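Local coordinates for protein TOXN (Pectobacterium atrosepticum, PDB 2XDB) that acts as the endoribonuclease toxin of a type III toxin-antitoxin system in antiviral defence, cleaving AAA(U/G) sequences and binding the ToxI RNA, at residues A[108-111]-A[112-115]; A[116-119]-A[120-124]. All blocks are in the same frame, centred on the assembly; numbering follows the deposited sequence.

Interaction 1: residues A[108-111]-A[112-115]; sequences TPYK and RMLY
Leu114 lies over one face of the Tyr110 ring, four residues along the same helix. This is a CH-pi contact. Leu114 CG stands 4.2 Å from the centroid of the Tyr110 ring and only 9° from its normal. Leu114 CD1 lies by Tyr110 CE1, and Leu114 CD2 by Tyr110 CZ and OH. Met113 adds an apolar contact, with its CE 3.8 Å from Tyr110 CE2. CG of Tyr110 is trans to its own N (chi1 -178°), which carries the ring along the helix to these two residues.

Lys111 and Tyr115 run side by side and point the same way. Lys111 CE is 3.9 Å from Tyr115 CE2, so the alkyl chain runs alongside the ring. The Lys111 chain is fully extended, and its amine turns to the carbonyl oxygens of Met105 and Leu102. One water lies 2.6 Å from Tyr115 OH and also accepts a weak bond from Lys111 NZ.

The backbone bonds are those of a helix at its first two turns. Thr108 is the N-cap: its OG1 accepts from Lys111 N at 3.2 Å, with a nearly straight 169° N-H angle. Leu114 N bonds to Tyr110 O at 2.8 Å. Met113 N bonds to Pro109 O and Tyr115 N to Lys111 O. Arg112 N gives Thr108 O only a weak bond. The Arg112 guanidinium folds back toward the start of the helix, with Thr108 O over one face; its exact fit against Pro109 is doubtful.

This is the outer, N-terminal end of helix 109-123. Leu114 turns inward to Leu100 and Leu102, in the connection that follows edge strand 97-99. Tyr115 also touches Leu102, and Tyr110 reaches Asn31.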
loop_
_atom_site.group_PDB
_atom_site.type_symbol
_atom_site.label_atom_id
_atom_site.label_comp_id
_atom_site.label_asym_id
_atom_site.label_seq_id
_atom_site.Cartn_x
_atom_site.Cartn_y
_atom_site.Cartn_z
ATOM N N THR A 108 -19.178 4.874 10.350
ATOM C CA THR A 108 -18.593 4.046 11.383
ATOM C C THR A 108 -17.319 4.704 11.893
ATOM O O THR A 108 -16.864 5.696 11.330
ATOM C CB THR A 108 -18.224 2.708 10.788
ATOM O OG1 THR A 108 -17.184 2.908 9.820
ATOM C CG2 THR A 108 -19.430 2.121 10.091
ATOM N N PRO A 109 -16.734 4.157 12.965
ATOM C CA PRO A 109 -15.432 4.621 13.455
ATOM C C PRO A 109 -14.342 4.422 12.421
ATOM O O PRO A 109 -13.464 5.275 12.283
ATOM C CB PRO A 109 -15.162 3.700 14.647
ATOM C CG PRO A 109 -16.498 3.289 15.106
ATOM C CD PRO A 109 -17.331 3.158 13.863
ATOM N N TYR A 110 -14.388 3.295 11.718
ATOM C CA TYR A 110 -13.400 3.001 10.689
ATOM C C TYR A 110 -13.350 4.151 9.696
ATOM O O TYR A 110 -12.277 4.636 9.357
ATOM C CB TYR A 110 -13.751 1.697 9.986
ATOM C CG TYR A 110 -12.783 1.247 8.917
ATOM C CD1 TYR A 110 -13.233 0.927 7.640
ATOM C CD2 TYR A 110 -11.426 1.132 9.182
ATOM C CE1 TYR A 110 -12.363 0.503 6.653
ATOM C CE2 TYR A 110 -10.541 0.713 8.197
ATOM C CZ TYR A 110 -11.017 0.401 6.934
ATOM O OH TYR A 110 -10.149 -0.015 5.955
ATOM N N LYS A 111 -14.511 4.608 9.243
ATOM C CA LYS A 111 -14.552 5.757 8.339
ATOM C C LYS A 111 -13.835 6.961 8.936
ATOM O O LYS A 111 -13.041 7.603 8.259
ATOM C CB LYS A 111 -15.986 6.120 7.979
ATOM C CG LYS A 111 -16.120 7.110 6.854
ATOM C CD LYS A 111 -17.567 7.163 6.371
ATOM C CE LYS A 111 -17.742 8.191 5.273
ATOM N NZ LYS A 111 -19.165 8.415 4.888
ATOM N N ARG A 112 -14.097 7.263 10.204
ATOM C CA ARG A 112 -13.401 8.371 10.861
ATOM C C ARG A 112 -11.888 8.193 10.794
ATOM O O ARG A 112 -11.148 9.149 10.549
ATOM C CB ARG A 112 -13.836 8.537 12.321
ATOM C CG ARG A 112 -15.281 8.949 12.511
ATOM C CD ARG A 112 -15.607 9.141 13.991
ATOM N NE ARG A 112 -16.943 8.635 14.306
ATOM C CZ ARG A 112 -17.182 7.480 14.924
ATOM N NH1 ARG A 112 -18.431 7.092 15.165
ATOM N NH2 ARG A 112 -16.169 6.717 15.312
ATOM N N MET A 113 -11.438 6.967 11.020
ATOM C CA MET A 113 -10.016 6.657 11.000
ATOM C C MET A 113 -9.474 6.898 9.601
ATOM O O MET A 113 -8.440 7.544 9.431
ATOM C CB MET A 113 -9.768 5.196 11.417
ATOM C CG MET A 113 -8.361 4.931 11.907
ATOM S SD MET A 113 -7.920 3.193 11.944
ATOM C CE MET A 113 -8.146 2.774 10.220
ATOM N N LEU A 114 -10.177 6.376 8.598
ATOM C CA LEU A 114 -9.797 6.613 7.211
ATOM C C LEU A 114 -9.552 8.107 6.961
ATOM O O LEU A 114 -8.608 8.496 6.272
ATOM C CB LEU A 114 -10.864 6.073 6.262
ATOM C CG LEU A 114 -10.972 4.550 6.229
ATOM C CD1 LEU A 114 -12.058 4.102 5.275
ATOM C CD2 LEU A 114 -9.633 3.964 5.823
ATOM N N TYR A 115 -10.387 8.947 7.552
ATOM C CA TYR A 115 -10.275 10.369 7.306
ATOM C C TYR A 115 -9.165 11.022 8.086
ATOM O O TYR A 115 -8.654 12.064 7.685
ATOM C CB TYR A 115 -11.590 11.076 7.571
ATOM C CG TYR A 115 -12.502 11.024 6.385
ATOM C CD1 TYR A 115 -12.040 11.367 5.119
ATOM C CD2 TYR A 115 -13.816 10.628 6.520
ATOM C CE1 TYR A 115 -12.877 11.318 4.028
ATOM C CE2 TYR A 115 -14.661 10.584 5.439
ATOM C CZ TYR A 115 -14.189 10.922 4.199
ATOM O OH TYR A 115 -15.044 10.861 3.136
HETATM O O HOH W 1 -17.650 11.074 3.333
#

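Interaction 2: residues A[116-119]-A[120-124]; sequences KQLQ and FIRAN
Leu118 O accepts the shortest bond here, from Arg122 N at 2.7 Å and a nearly straight 170°. Ile121 N bonds to Gln117 O at 2.8 Å. Ala123 N bonds to Gln119 O. The bond from Phe120 N to Lys116 O is weak. Gln119 and Arg122 make the closest side-chain contact, with Gln119 CG 3.5 Å from Arg122 NH1. The Arg122 chain bends at chi3 (77°), which brings the guanidinium back over Gln119. Its plane is 8° from that of the Gln119 amide, and Gln119 CA lies over one face.

This is the C-terminal end of helix 109-123, packed against the antiparallel sheet. Phe120 meets the His72 ring and Leu71. Gln117 NE2 bonds to Leu81 O, and Lys116 makes a salt bridge with Glu73. The Gln119 side chain lies about 4 Å from a bound cobalt ion.

Asn124 is the N-cap residue of helix 125-140, though its side chain makes no capping bond. Asn124 ND2 turns back to Phe120 O at 3.0 Å. Asn124 N bonds to Ile121 O and weakly to Phe120 O. Asn124 ND2 also lies 3.4 Å above the Phe120 ring plane, toward the rim.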
loop_
_atom_site.group_PDB
_atom_site.type_symbol
_atom_site.label_atom_id
_atom_site.label_comp_id
_atom_site.label_asym_id
_atom_site.label_seq_id
_atom_site.Cartn_x
_atom_site.Cartn_y
_atom_site.Cartn_z
ATOM N N LYS A 116 -8.783 10.428 9.205
ATOM C CA LYS A 116 -7.621 10.947 9.906
ATOM C C LYS A 116 -6.384 10.517 9.127
ATOM O O LYS A 116 -5.410 11.252 9.018
ATOM C CB LYS A 116 -7.585 10.447 11.344
ATOM C CG LYS A 116 -8.620 11.111 12.248
ATOM C CD LYS A 116 -8.224 12.543 12.555
ATOM C CE LYS A 116 -9.203 13.210 13.494
ATOM N NZ LYS A 116 -8.904 14.667 13.626
ATOM N N GLN A 117 -6.447 9.325 8.552
ATOM C CA GLN A 117 -5.355 8.835 7.742
ATOM C C GLN A 117 -5.183 9.660 6.462
ATOM O O GLN A 117 -4.056 10.049 6.107
ATOM C CB GLN A 117 -5.563 7.359 7.423
ATOM C CG GLN A 117 -5.235 6.437 8.576
ATOM C CD GLN A 117 -5.564 4.987 8.260
ATOM O OE1 GLN A 117 -6.570 4.700 7.612
ATOM N NE2 GLN A 117 -4.717 4.063 8.722
ATOM N N LEU A 118 -6.297 9.921 5.776
ATOM C CA LEU A 118 -6.267 10.606 4.480
ATOM C C LEU A 118 -5.599 11.961 4.644
ATOM O O LEU A 118 -4.750 12.358 3.847
ATOM C CB LEU A 118 -7.683 10.807 3.947
ATOM C CG LEU A 118 -7.967 10.702 2.453
ATOM C CD1 LEU A 118 -9.055 11.681 2.078
ATOM C CD2 LEU A 118 -6.734 10.950 1.624
ATOM N N GLN A 119 -5.985 12.671 5.695
ATOM C CA GLN A 119 -5.501 14.024 5.869
ATOM C C GLN A 119 -4.007 13.997 6.090
ATOM O O GLN A 119 -3.293 14.893 5.654
ATOM C CB GLN A 119 -6.188 14.717 7.037
ATOM C CG GLN A 119 -5.942 16.213 7.059
ATOM C CD GLN A 119 -6.283 16.832 8.392
ATOM O OE1 GLN A 119 -7.209 16.387 9.080
ATOM N NE2 GLN A 119 -5.538 17.863 8.768
ATOM N N PHE A 120 -3.526 12.969 6.772
ATOM C CA PHE A 120 -2.095 12.883 7.004
ATOM C C PHE A 120 -1.368 12.504 5.715
ATOM O O PHE A 120 -0.403 13.158 5.317
ATOM C CB PHE A 120 -1.783 11.897 8.110
ATOM C CG PHE A 120 -0.337 11.828 8.440
ATOM C CD1 PHE A 120 0.427 10.751 8.034
ATOM C CD2 PHE A 120 0.270 12.853 9.129
ATOM C CE1 PHE A 120 1.767 10.694 8.326
ATOM C CE2 PHE A 120 1.604 12.800 9.431
ATOM C CZ PHE A 120 2.355 11.718 9.029
ATOM N N ILE A 121 -1.848 11.446 5.066
ATOM C CA ILE A 121 -1.324 11.027 3.774
ATOM C C ILE A 121 -1.287 12.167 2.745
ATOM O O ILE A 121 -0.275 12.388 2.085
ATOM C CB ILE A 121 -2.160 9.887 3.198
ATOM C CG1 ILE A 121 -1.984 8.616 4.031
ATOM C CG2 ILE A 121 -1.789 9.667 1.769
ATOM C CD1 ILE A 121 -2.908 7.505 3.651
ATOM N N ARG A 122 -2.395 12.881 2.593
ATOM C CA ARG A 122 -2.442 13.972 1.633
ATOM C C ARG A 122 -1.390 15.047 1.934
ATOM O O ARG A 122 -0.711 15.520 1.043
ATOM C CB ARG A 122 -3.826 14.594 1.595
ATOM C CG ARG A 122 -3.882 15.870 0.780
ATOM C CD ARG A 122 -5.291 16.478 0.743
ATOM N NE ARG A 122 -5.650 17.172 1.979
ATOM C CZ ARG A 122 -6.569 16.722 2.827
ATOM N NH1 ARG A 122 -6.855 17.395 3.929
ATOM N NH2 ARG A 122 -7.212 15.594 2.566
ATOM N N ALA A 123 -1.247 15.416 3.196
ATOM C CA ALA A 123 -0.266 16.414 3.584
ATOM C C ALA A 123 1.147 15.913 3.344
ATOM O O ALA A 123 2.084 16.694 3.294
ATOM C CB ALA A 123 -0.452 16.807 5.057
ATOM N N ASN A 124 1.304 14.609 3.193
ATOM C CA ASN A 124 2.622 14.044 2.936
ATOM C C ASN A 124 2.734 13.295 1.617
ATOM O O ASN A 124 3.667 12.509 1.424
ATOM C CB ASN A 124 3.004 13.107 4.063
ATOM C CG ASN A 124 3.313 13.839 5.320
ATOM O OD1 ASN A 124 4.379 14.431 5.442
ATOM N ND2 ASN A 124 2.380 13.823 6.269
#

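Interactions 1 and 2 follow each other directly along helix 109-123, and their centres are 13 Å apart. Residues 108-115 form its capped beginning. Residues 116-123 form its second half, with Asn124 at the junction to helix 125-140. Interaction 1 is a surface contact about 18 Å from the centre of the chain. Interaction 2 is partly buried, at about 14 Å. One helix thus joins the outer loops after strand 97-99 to strands 3-6 and 69-73 of the sheet. Its second half is nearer the bound RNA, about 8 Å at the nearest atom of interaction 2 against about 13 Å for interaction 1.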